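Local coordinates for protein cyanophycinase-like exopeptidase (actinobacterium SCGC AAA027-L06, PDB 6NQC) that probably cleaves peptide bonds as a serine exopeptidase of the cyanophycinase-like S51 family, at residues 44-49 and 114-119; 55-60 and 90-95; 127-132 and 173-178. One frame throughout, in Å; residues are numbered along the deposited sequence.

Contact 1: residues 44-49 and 114-119; sequences SLIEDG and AALIYF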
loop_
_atom_site.group_PDB
_atom_site.type_symbol
_atom_site.label_atom_id
_atom_site.label_comp_id
_atom_site.label_asym_id
_atom_site.label_seq_id
_atom_site.Cartn_x
_atom_site.Cartn_y
_atom_site.Cartn_z
ATOM N N SER A 44 1.651 11.825 -8.905
ATOM C CA SER A 44 3.054 12.033 -8.554
ATOM C C SER A 44 3.809 10.711 -8.417
ATOM O O SER A 44 4.998 10.633 -8.742
ATOM C CB SER A 44 3.153 12.843 -7.252
ATOM O OG SER A 44 2.708 12.110 -6.102
ATOM N N LEU A 45 3.152 9.670 -7.887
ATOM C CA LEU A 45 3.783 8.361 -7.788
ATOM C C LEU A 45 4.058 7.781 -9.167
ATOM O O LEU A 45 5.084 7.112 -9.375
ATOM C CB LEU A 45 2.884 7.402 -7.007
ATOM C CG LEU A 45 2.683 7.666 -5.521
ATOM C CD1 LEU A 45 1.661 6.677 -4.909
ATOM C CD2 LEU A 45 4.015 7.546 -4.810
ATOM N N ILE A 46 3.136 8.000 -10.119
ATOM C CA ILE A 46 3.361 7.518 -11.474
ATOM C C ILE A 46 4.519 8.271 -12.103
ATOM O O ILE A 46 5.400 7.674 -12.748
ATOM C CB ILE A 46 2.096 7.664 -12.327
ATOM C CG1 ILE A 46 1.019 6.761 -11.776
ATOM C CG2 ILE A 46 2.404 7.359 -13.796
ATOM C CD1 ILE A 46 -0.372 7.154 -12.217
ATOM N N GLU A 47 4.552 9.588 -11.883
ATOM C CA GLU A 47 5.652 10.420 -12.370
ATOM C C GLU A 47 6.990 9.988 -11.784
ATOM O O GLU A 47 7.992 9.951 -12.495
ATOM C CB GLU A 47 5.359 11.877 -12.025
ATOM C CG GLU A 47 4.229 12.459 -12.823
ATOM C CD GLU A 47 3.884 13.887 -12.397
ATOM O OE1 GLU A 47 4.044 14.234 -11.206
ATOM O OE2 GLU A 47 3.459 14.659 -13.275
ATOM N N ASP A 48 7.015 9.625 -10.492
ATOM C CA ASP A 48 8.242 9.150 -9.887
ATOM C C ASP A 48 8.787 7.922 -10.617
ATOM O O ASP A 48 9.997 7.810 -10.867
ATOM C CB ASP A 48 7.991 8.823 -8.413
ATOM C CG ASP A 48 7.796 10.085 -7.524
ATOM O OD1 ASP A 48 8.102 11.213 -7.958
ATOM O OD2 ASP A 48 7.356 9.932 -6.357
ATOM N N GLY A 49 7.917 6.964 -10.931
ATOM C CA GLY A 49 8.381 5.750 -11.586
ATOM C C GLY A 49 8.765 6.007 -13.038
ATOM O O GLY A 49 9.713 5.405 -13.558
ATOM N N ALA A 114 6.581 -1.305 -14.253
ATOM C CA ALA A 114 5.381 -0.519 -13.985
ATOM C C ALA A 114 5.766 0.730 -13.210
ATOM O O ALA A 114 6.452 0.636 -12.193
ATOM C CB ALA A 114 4.338 -1.366 -13.237
ATOM N N ALA A 115 5.314 1.900 -13.683
ATOM C CA ALA A 115 5.615 3.130 -12.957
ATOM C C ALA A 115 4.980 3.141 -11.561
ATOM O O ALA A 115 5.568 3.669 -10.598
ATOM C CB ALA A 115 5.142 4.354 -13.717
ATOM N N LEU A 116 3.781 2.594 -11.443
ATOM C CA LEU A 116 3.139 2.458 -10.136
ATOM C C LEU A 116 2.428 1.119 -10.027
ATOM O O LEU A 116 1.701 0.695 -10.937
ATOM C CB LEU A 116 2.137 3.615 -9.905
ATOM C CG LEU A 116 1.161 3.553 -8.735
ATOM C CD1 LEU A 116 1.865 3.494 -7.379
ATOM C CD2 LEU A 116 0.216 4.720 -8.739
ATOM N N ILE A 117 2.624 0.463 -8.885
ATOM C CA ILE A 117 1.863 -0.723 -8.512
ATOM C C ILE A 117 1.115 -0.366 -7.241
ATOM O O ILE A 117 1.725 0.161 -6.301
ATOM C CB ILE A 117 2.781 -1.941 -8.332
ATOM C CG1 ILE A 117 3.483 -2.244 -9.653
ATOM C CG2 ILE A 117 2.011 -3.124 -7.853
ATOM C CD1 ILE A 117 4.602 -3.273 -9.479
ATOM N N TYR A 118 -0.214 -0.559 -7.239
ATOM C CA TYR A 118 -1.106 -0.119 -6.164
ATOM C C TYR A 118 -1.887 -1.305 -5.609
ATOM O O TYR A 118 -2.558 -2.002 -6.369
ATOM C CB TYR A 118 -2.077 0.952 -6.697
ATOM C CG TYR A 118 -2.609 1.873 -5.644
ATOM C CD1 TYR A 118 -3.604 1.437 -4.755
ATOM C CD2 TYR A 118 -2.112 3.168 -5.492
ATOM C CE1 TYR A 118 -4.092 2.270 -3.783
ATOM C CE2 TYR A 118 -2.592 3.993 -4.495
ATOM C CZ TYR A 118 -3.596 3.525 -3.644
ATOM O OH TYR A 118 -4.118 4.310 -2.639
ATOM N N PHE A 119 -1.774 -1.555 -4.287
ATOM C CA PHE A 119 -2.647 -2.512 -3.609
ATOM C C PHE A 119 -3.859 -1.760 -3.064
ATOM O O PHE A 119 -3.718 -0.933 -2.164
ATOM C CB PHE A 119 -1.938 -3.222 -2.449
ATOM C CG PHE A 119 -0.812 -4.101 -2.868
ATOM C CD1 PHE A 119 -1.037 -5.203 -3.672
ATOM C CD2 PHE A 119 0.474 -3.847 -2.433
ATOM C CE1 PHE A 119 0.018 -6.038 -4.055
ATOM C CE2 PHE A 119 1.532 -4.657 -2.819
ATOM C CZ PHE A 119 1.306 -5.759 -3.645
#
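I46 of helix 39-51 lies across L116 of strand 116-119, the two side chains meeting at about a right angle. Here the packing is tight: CG1 of I46 sits 3.7 Å from CD2 of L116, and CB of L116 also rests against that CG1. L116 sends its other methyl toward the preceding helical residue, with CD1 of L116 4.0 Å from CD1 of L45. The fork of one leucine is thus shared between two neighbouring residues of the helix. Its CG stands opposite the backbone N (chi1 169°), which carries both methyls toward the helix. The two backbones approach most closely at G49 and A115, where CA of G49 lies 3.6 Å from O of A115; glycine suits the place because, with no side chain, it lets them come this near. The small methyl of A115 fits under the helix backbone, CB of A115 being 3.5 Å from O of I46. Away from the sheet the helix turns polar: E47 points away, and S44 and D48, all three partly exposed, lie clear of the strand, D48 being tied to R226. Between these segments the contact is apolar; O of L45 is bonded by OG of S149, and the backbone of L116 pairs with I57 and L59. Such chemistry implies that shape and burial hold the helix on the parallel part of the mixed sheet.

Contact 2: residues 55-60 and 90-95; sequences KPIFLQ and ESKFLP. With SO4 (sulfate ion), chain B.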
loop_
_atom_site.group_PDB
_atom_site.type_symbol
_atom_site.label_atom_id
_atom_site.label_comp_id
_atom_site.label_asym_id
_atom_site.label_seq_id
_atom_site.Cartn_x
_atom_site.Cartn_y
_atom_site.Cartn_z
ATOM N N LYS A 55 7.698 1.904 -17.526
ATOM C CA LYS A 55 6.556 2.155 -18.382
ATOM C C LYS A 55 5.522 2.999 -17.648
ATOM O O LYS A 55 5.217 2.734 -16.470
ATOM C CB LYS A 55 5.885 0.852 -18.814
ATOM C CG LYS A 55 6.630 0.042 -19.863
ATOM C CD LYS A 55 5.743 -1.118 -20.328
ATOM C CE LYS A 55 6.562 -2.333 -20.769
ATOM N NZ LYS A 55 5.839 -3.137 -21.821
ATOM N N PRO A 56 4.896 3.945 -18.315
ATOM C CA PRO A 56 3.926 4.836 -17.630
ATOM C C PRO A 56 2.558 4.189 -17.411
ATOM O O PRO A 56 1.532 4.651 -17.848
ATOM C CB PRO A 56 3.843 6.014 -18.619
ATOM C CG PRO A 56 3.975 5.344 -19.986
ATOM C CD PRO A 56 5.025 4.254 -19.758
ATOM N N ILE A 57 2.556 3.064 -16.678
ATOM C CA ILE A 57 1.293 2.380 -16.387
ATOM C C ILE A 57 0.966 2.482 -14.891
ATOM O O ILE A 57 1.856 2.557 -14.042
ATOM C CB ILE A 57 1.285 0.892 -16.825
ATOM C CG1 ILE A 57 2.491 0.165 -16.248
ATOM C CG2 ILE A 57 1.241 0.764 -18.362
ATOM C CD1 ILE A 57 2.293 -1.325 -16.224
ATOM N N PHE A 58 -0.337 2.494 -14.601
ATOM C CA PHE A 58 -0.946 2.488 -13.268
ATOM C C PHE A 58 -1.481 1.077 -13.066
ATOM O O PHE A 58 -2.594 0.742 -13.478
ATOM C CB PHE A 58 -2.060 3.528 -13.217
ATOM C CG PHE A 58 -2.597 3.832 -11.860
ATOM C CD1 PHE A 58 -2.336 3.024 -10.750
ATOM C CD2 PHE A 58 -3.385 4.952 -11.689
ATOM C CE1 PHE A 58 -2.880 3.348 -9.514
ATOM C CE2 PHE A 58 -3.915 5.273 -10.452
ATOM C CZ PHE A 58 -3.661 4.468 -9.367
ATOM N N LEU A 59 -0.656 0.225 -12.464
ATOM C CA LEU A 59 -0.972 -1.182 -12.303
ATOM C C LEU A 59 -1.712 -1.353 -10.975
ATOM O O LEU A 59 -1.244 -0.887 -9.932
ATOM C CB LEU A 59 0.321 -2.003 -12.353
ATOM C CG LEU A 59 0.226 -3.454 -12.773
ATOM C CD1 LEU A 59 1.560 -3.996 -13.281
ATOM C CD2 LEU A 59 -0.226 -4.246 -11.548
ATOM N N GLN A 60 -2.884 -1.957 -11.026
ATOM C CA GLN A 60 -3.816 -1.980 -9.897
ATOM C C GLN A 60 -4.078 -3.419 -9.492
ATOM O O GLN A 60 -4.412 -4.259 -10.329
ATOM C CB GLN A 60 -5.110 -1.264 -10.261
ATOM C CG GLN A 60 -4.850 0.170 -10.593
ATOM C CD GLN A 60 -6.019 0.861 -11.241
ATOM O OE1 GLN A 60 -7.057 0.245 -11.499
ATOM N NE2 GLN A 60 -5.870 2.168 -11.470
ATOM N N GLU A 90 -2.404 4.846 -18.879
ATOM C CA GLU A 90 -3.044 3.559 -19.058
ATOM C C GLU A 90 -3.032 2.761 -17.746
ATOM O O GLU A 90 -2.005 2.655 -17.070
ATOM C CB GLU A 90 -2.308 2.777 -20.134
ATOM C CG GLU A 90 -3.038 1.531 -20.556
ATOM C CD GLU A 90 -2.239 0.709 -21.515
ATOM O OE1 GLU A 90 -1.041 1.028 -21.694
ATOM O OE2 GLU A 90 -2.805 -0.260 -22.072
ATOM N N SER A 91 -4.185 2.232 -17.368
ATOM C CA SER A 91 -4.272 1.336 -16.218
ATOM C C SER A 91 -4.087 -0.105 -16.672
ATOM O O SER A 91 -4.337 -0.460 -17.834
ATOM C CB SER A 91 -5.618 1.525 -15.531
ATOM O OG SER A 91 -6.653 1.387 -16.489
ATOM N N LYS A 92 -3.617 -0.942 -15.746
ATOM C CA LYS A 92 -3.541 -2.384 -15.927
ATOM C C LYS A 92 -4.122 -3.008 -14.665
ATOM O O LYS A 92 -3.457 -3.008 -13.621
ATOM C CB LYS A 92 -2.107 -2.848 -16.150
ATOM C CG LYS A 92 -1.462 -2.202 -17.382
ATOM C CD LYS A 92 -2.077 -2.747 -18.643
ATOM C CE LYS A 92 -1.078 -2.779 -19.786
ATOM N NZ LYS A 92 -1.774 -2.999 -21.084
ATOM N N PHE A 93 -5.365 -3.465 -14.740
ATOM C CA PHE A 93 -6.005 -4.217 -13.657
ATOM C C PHE A 93 -5.546 -5.655 -13.697
ATOM O O PHE A 93 -5.675 -6.321 -14.721
ATOM C CB PHE A 93 -7.518 -4.131 -13.818
ATOM C CG PHE A 93 -8.306 -4.667 -12.673
ATOM C CD1 PHE A 93 -8.427 -3.953 -11.486
ATOM C CD2 PHE A 93 -9.013 -5.848 -12.812
ATOM C CE1 PHE A 93 -9.166 -4.430 -10.464
ATOM C CE2 PHE A 93 -9.791 -6.323 -11.792
ATOM C CZ PHE A 93 -9.879 -5.616 -10.618
ATOM N N LEU A 94 -4.992 -6.132 -12.597
ATOM C CA LEU A 94 -4.474 -7.508 -12.505
ATOM C C LEU A 94 -5.450 -8.305 -11.673
ATOM O O LEU A 94 -5.428 -8.206 -10.434
ATOM C CB LEU A 94 -3.102 -7.545 -11.843
ATOM C CG LEU A 94 -1.921 -7.882 -12.737
ATOM C CD1 LEU A 94 -1.851 -6.820 -13.808
ATOM C CD2 LEU A 94 -0.642 -7.935 -11.955
ATOM N N PRO A 95 -6.344 -9.081 -12.291
ATOM C CA PRO A 95 -7.406 -9.760 -11.477
ATOM C C PRO A 95 -6.857 -10.985 -10.746
ATOM O O PRO A 95 -7.155 -12.093 -11.067
ATOM C CB PRO A 95 -8.416 -10.141 -12.564
ATOM C CG PRO A 95 -7.617 -10.296 -13.838
ATOM C CD PRO A 95 -6.516 -9.283 -13.748
HETATM S S SO4 B . -6.866 -3.892 -18.373
HETATM O O1 SO4 B . -7.584 -5.184 -18.316
HETATM O O2 SO4 B . -7.526 -2.983 -19.315
HETATM O O3 SO4 B . -5.473 -4.101 -18.825
HETATM O O4 SO4 B . -6.929 -3.265 -17.055
HETATM O O HOH W 1 0.241 5.290 -20.074
#
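I57 and E90 stand side by side on neighbouring parallel strands, pointing the same way, in a beta-alpha-beta unit whose crossover is helix 70-87. On the same face K92 passes obliquely over I57, its CG 4.0 Å from CD1 of I57. The lysine chain, bent at chi2 and chi3, leads NZ of K92 back to OE2 of E90, 3.1 Å away, in a salt bridge that meets the carboxylate from above its plane. Long side chains suit this outermost strand: the aliphatic part of K92 covers I57, the side chain of E90 nears it through OE1, 4.0 Å from CG2 of I57, and their charged ends pair at the exposed edge of the sheet. Farther along, L59 and L94 cross obliquely, CD2 of L59 lying 3.7 Å from CD2 of L94, and helix 105-110 packs on L94.

The other face carries F58, S91, Q60 and F93. The extended chain of Q60 places its amide NE2 over the centre of the F58 ring, 3.5 Å above the plane, while the same nitrogen is hydrogen-bonded to O of G80 in the crossover helix. The small S91 leaves room for that helix, touching R81 and A84. Four backbone bonds join the strands. A sulfate ion, probably from the crystallisation liquor, is held by NH2 of R81 and by N of F93, which donates to its O4 at 2.8 Å.

Contact 3: residues 127-132 and 173-178; sequences LADTLI and QSTEGF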
loop_
_atom_site.group_PDB
_atom_site.type_symbol
_atom_site.label_atom_id
_atom_site.label_comp_id
_atom_site.label_asym_id
_atom_site.label_seq_id
_atom_site.Cartn_x
_atom_site.Cartn_y
_atom_site.Cartn_z
ATOM N N LEU A 127 -4.989 -10.665 1.553
ATOM C CA LEU A 127 -3.994 -10.091 0.665
ATOM C C LEU A 127 -2.649 -10.733 0.932
ATOM O O LEU A 127 -1.994 -11.245 0.015
ATOM C CB LEU A 127 -3.913 -8.577 0.853
ATOM C CG LEU A 127 -2.818 -7.876 0.012
ATOM C CD1 LEU A 127 -2.892 -8.320 -1.459
ATOM C CD2 LEU A 127 -2.925 -6.369 0.125
ATOM N N ALA A 128 -2.237 -10.744 2.209
ATOM C CA ALA A 128 -0.956 -11.305 2.591
ATOM C C ALA A 128 -0.862 -12.795 2.260
ATOM O O ALA A 128 0.110 -13.246 1.632
ATOM C CB ALA A 128 -0.736 -11.106 4.091
ATOM N N ASP A 129 -1.832 -13.583 2.720
ATOM C CA ASP A 129 -1.774 -15.029 2.498
ATOM C C ASP A 129 -1.783 -15.382 1.011
ATOM O O ASP A 129 -1.177 -16.371 0.606
ATOM C CB ASP A 129 -2.945 -15.712 3.187
ATOM C CG ASP A 129 -2.820 -15.741 4.712
ATOM O OD1 ASP A 129 -1.707 -15.559 5.247
ATOM O OD2 ASP A 129 -3.858 -15.916 5.370
ATOM N N THR A 130 -2.410 -14.554 0.174
ATOM C CA THR A 130 -2.550 -14.888 -1.235
ATOM C C THR A 130 -1.298 -14.564 -2.031
ATOM O O THR A 130 -0.956 -15.329 -2.939
ATOM C CB THR A 130 -3.769 -14.175 -1.840
ATOM O OG1 THR A 130 -4.973 -14.672 -1.230
ATOM C CG2 THR A 130 -3.874 -14.439 -3.284
ATOM N N LEU A 131 -0.578 -13.483 -1.703
ATOM C CA LEU A 131 0.592 -13.107 -2.484
ATOM C C LEU A 131 1.925 -13.442 -1.830
ATOM O O LEU A 131 2.965 -13.364 -2.511
ATOM C CB LEU A 131 0.590 -11.609 -2.797
ATOM C CG LEU A 131 -0.645 -11.136 -3.576
ATOM C CD1 LEU A 131 -0.561 -9.647 -3.894
ATOM C CD2 LEU A 131 -0.878 -11.975 -4.825
ATOM N N ILE A 132 1.953 -13.752 -0.527
ATOM C CA ILE A 132 3.260 -13.867 0.132
ATOM C C ILE A 132 4.063 -14.962 -0.553
ATOM O O ILE A 132 3.546 -16.053 -0.828
ATOM C CB ILE A 132 3.092 -14.147 1.631
ATOM C CG1 ILE A 132 4.420 -14.028 2.348
ATOM C CG2 ILE A 132 2.465 -15.529 1.825
ATOM C CD1 ILE A 132 4.296 -14.036 3.897
ATOM N N GLN A 173 -0.675 -14.151 17.303
ATOM C CA GLN A 173 -1.076 -14.915 16.134
ATOM C C GLN A 173 -1.293 -13.986 14.943
ATOM O O GLN A 173 -2.329 -14.088 14.283
ATOM C CB GLN A 173 -2.362 -15.718 16.469
ATOM C CG GLN A 173 -2.121 -16.777 17.587
ATOM C CD GLN A 173 -3.411 -17.126 18.316
ATOM O OE1 GLN A 173 -3.891 -16.370 19.166
ATOM N NE2 GLN A 173 -3.998 -18.252 17.950
ATOM N N SER A 174 -0.354 -13.089 14.695
ATOM C CA SER A 174 -0.443 -12.198 13.544
ATOM C C SER A 174 -0.194 -12.974 12.263
ATOM O O SER A 174 0.462 -14.026 12.262
ATOM C CB SER A 174 0.568 -11.072 13.697
ATOM O OG SER A 174 0.264 -10.346 14.890
ATOM N N THR A 175 -0.755 -12.470 11.172
ATOM C CA THR A 175 -0.403 -12.951 9.848
ATOM C C THR A 175 0.902 -12.311 9.376
ATOM O O THR A 175 1.143 -11.123 9.582
ATOM C CB THR A 175 -1.542 -12.624 8.873
ATOM O OG1 THR A 175 -2.737 -13.273 9.316
ATOM C CG2 THR A 175 -1.197 -13.078 7.428
ATOM N N GLU A 176 1.753 -13.115 8.751
ATOM C CA GLU A 176 2.969 -12.606 8.138
ATOM C C GLU A 176 2.641 -11.751 6.914
ATOM O O GLU A 176 1.905 -12.165 6.021
ATOM C CB GLU A 176 3.864 -13.785 7.756
ATOM C CG GLU A 176 5.188 -13.416 7.128
ATOM C CD GLU A 176 6.125 -14.634 6.970
ATOM O OE1 GLU A 176 5.861 -15.681 7.610
ATOM O OE2 GLU A 176 7.117 -14.534 6.203
ATOM N N GLY A 177 3.169 -10.532 6.893
ATOM C CA GLY A 177 3.081 -9.661 5.749
ATOM C C GLY A 177 4.319 -9.740 4.877
ATOM O O GLY A 177 5.170 -10.617 5.020
ATOM N N PHE A 178 4.406 -8.790 3.955
ATOM C CA PHE A 178 5.469 -8.807 2.953
ATOM C C PHE A 178 6.777 -8.281 3.514
ATOM O O PHE A 178 7.835 -8.622 2.998
ATOM C CB PHE A 178 5.048 -7.979 1.742
ATOM C CG PHE A 178 3.734 -8.393 1.130
ATOM C CD1 PHE A 178 3.324 -9.720 1.140
ATOM C CD2 PHE A 178 2.907 -7.453 0.554
ATOM C CE1 PHE A 178 2.126 -10.078 0.562
ATOM C CE2 PHE A 178 1.696 -7.803 -0.007
ATOM C CZ PHE A 178 1.314 -9.086 -0.048
HETATM O O HOH W 2 0.895 -14.646 5.101
HETATM O O HOH W 3 -4.168 -15.233 7.888
#
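The carboxylate of D129 reaches segment 173-178 through two waters, one on each oxygen. The first donates a hydrogen bond to OD2 of D129 at 2.6 Å and lies 2.8 Å from OG1 of T175, a hydroxyl that is also hydrogen-bonded to H125. The second donates both to OD1 of D129 and to the backbone O of E176. An aspartate suits this exposed helix edge, since it can accept from both waters. T175 turns its methyl inward: with CG2 anti to its N, the methyl lies against CB of A128 at 3.9 Å. The alanine is small enough to let the strand come near, with its CB 3.4 Å from O of E176.

F178 provides the largest apolar surface. The edge of its ring faces N of I132 and O of L127, while its CZ lies 3.8 Å from CB of L131. I132 extends at about a right angle to E176, placing CD1 of I132 against the aliphatic CG of E176. The end of helix 124-131 is thus packed against the strand 175-176 region, which pairs with strand 163-164, while W137 of helix 135-145 stacks on the F178 ring.

In the fold
Contacts 1 and 2 build on the same sheet, for strands 57-61 and 116-119 are neighbours in it, joined by backbone bonds between L59 and both L116 and Y118. Contact 1 is wholly buried and apolar, a helix lying on the sheet; contact 2 is strand to strand at the sheet's outer edge, so backbone bonds dominate and a charged pair lies at its exposed edge. Contact 3, whose centre is about 23 Å from the centre of each of the others, is only partly buried and mixes packing round the F178 ring with water bridges. It still meets contact 1 where F119, at the end of strand 116-119, packs on L127, L131 and F178, whereas contacts 2 and 3 do not touch.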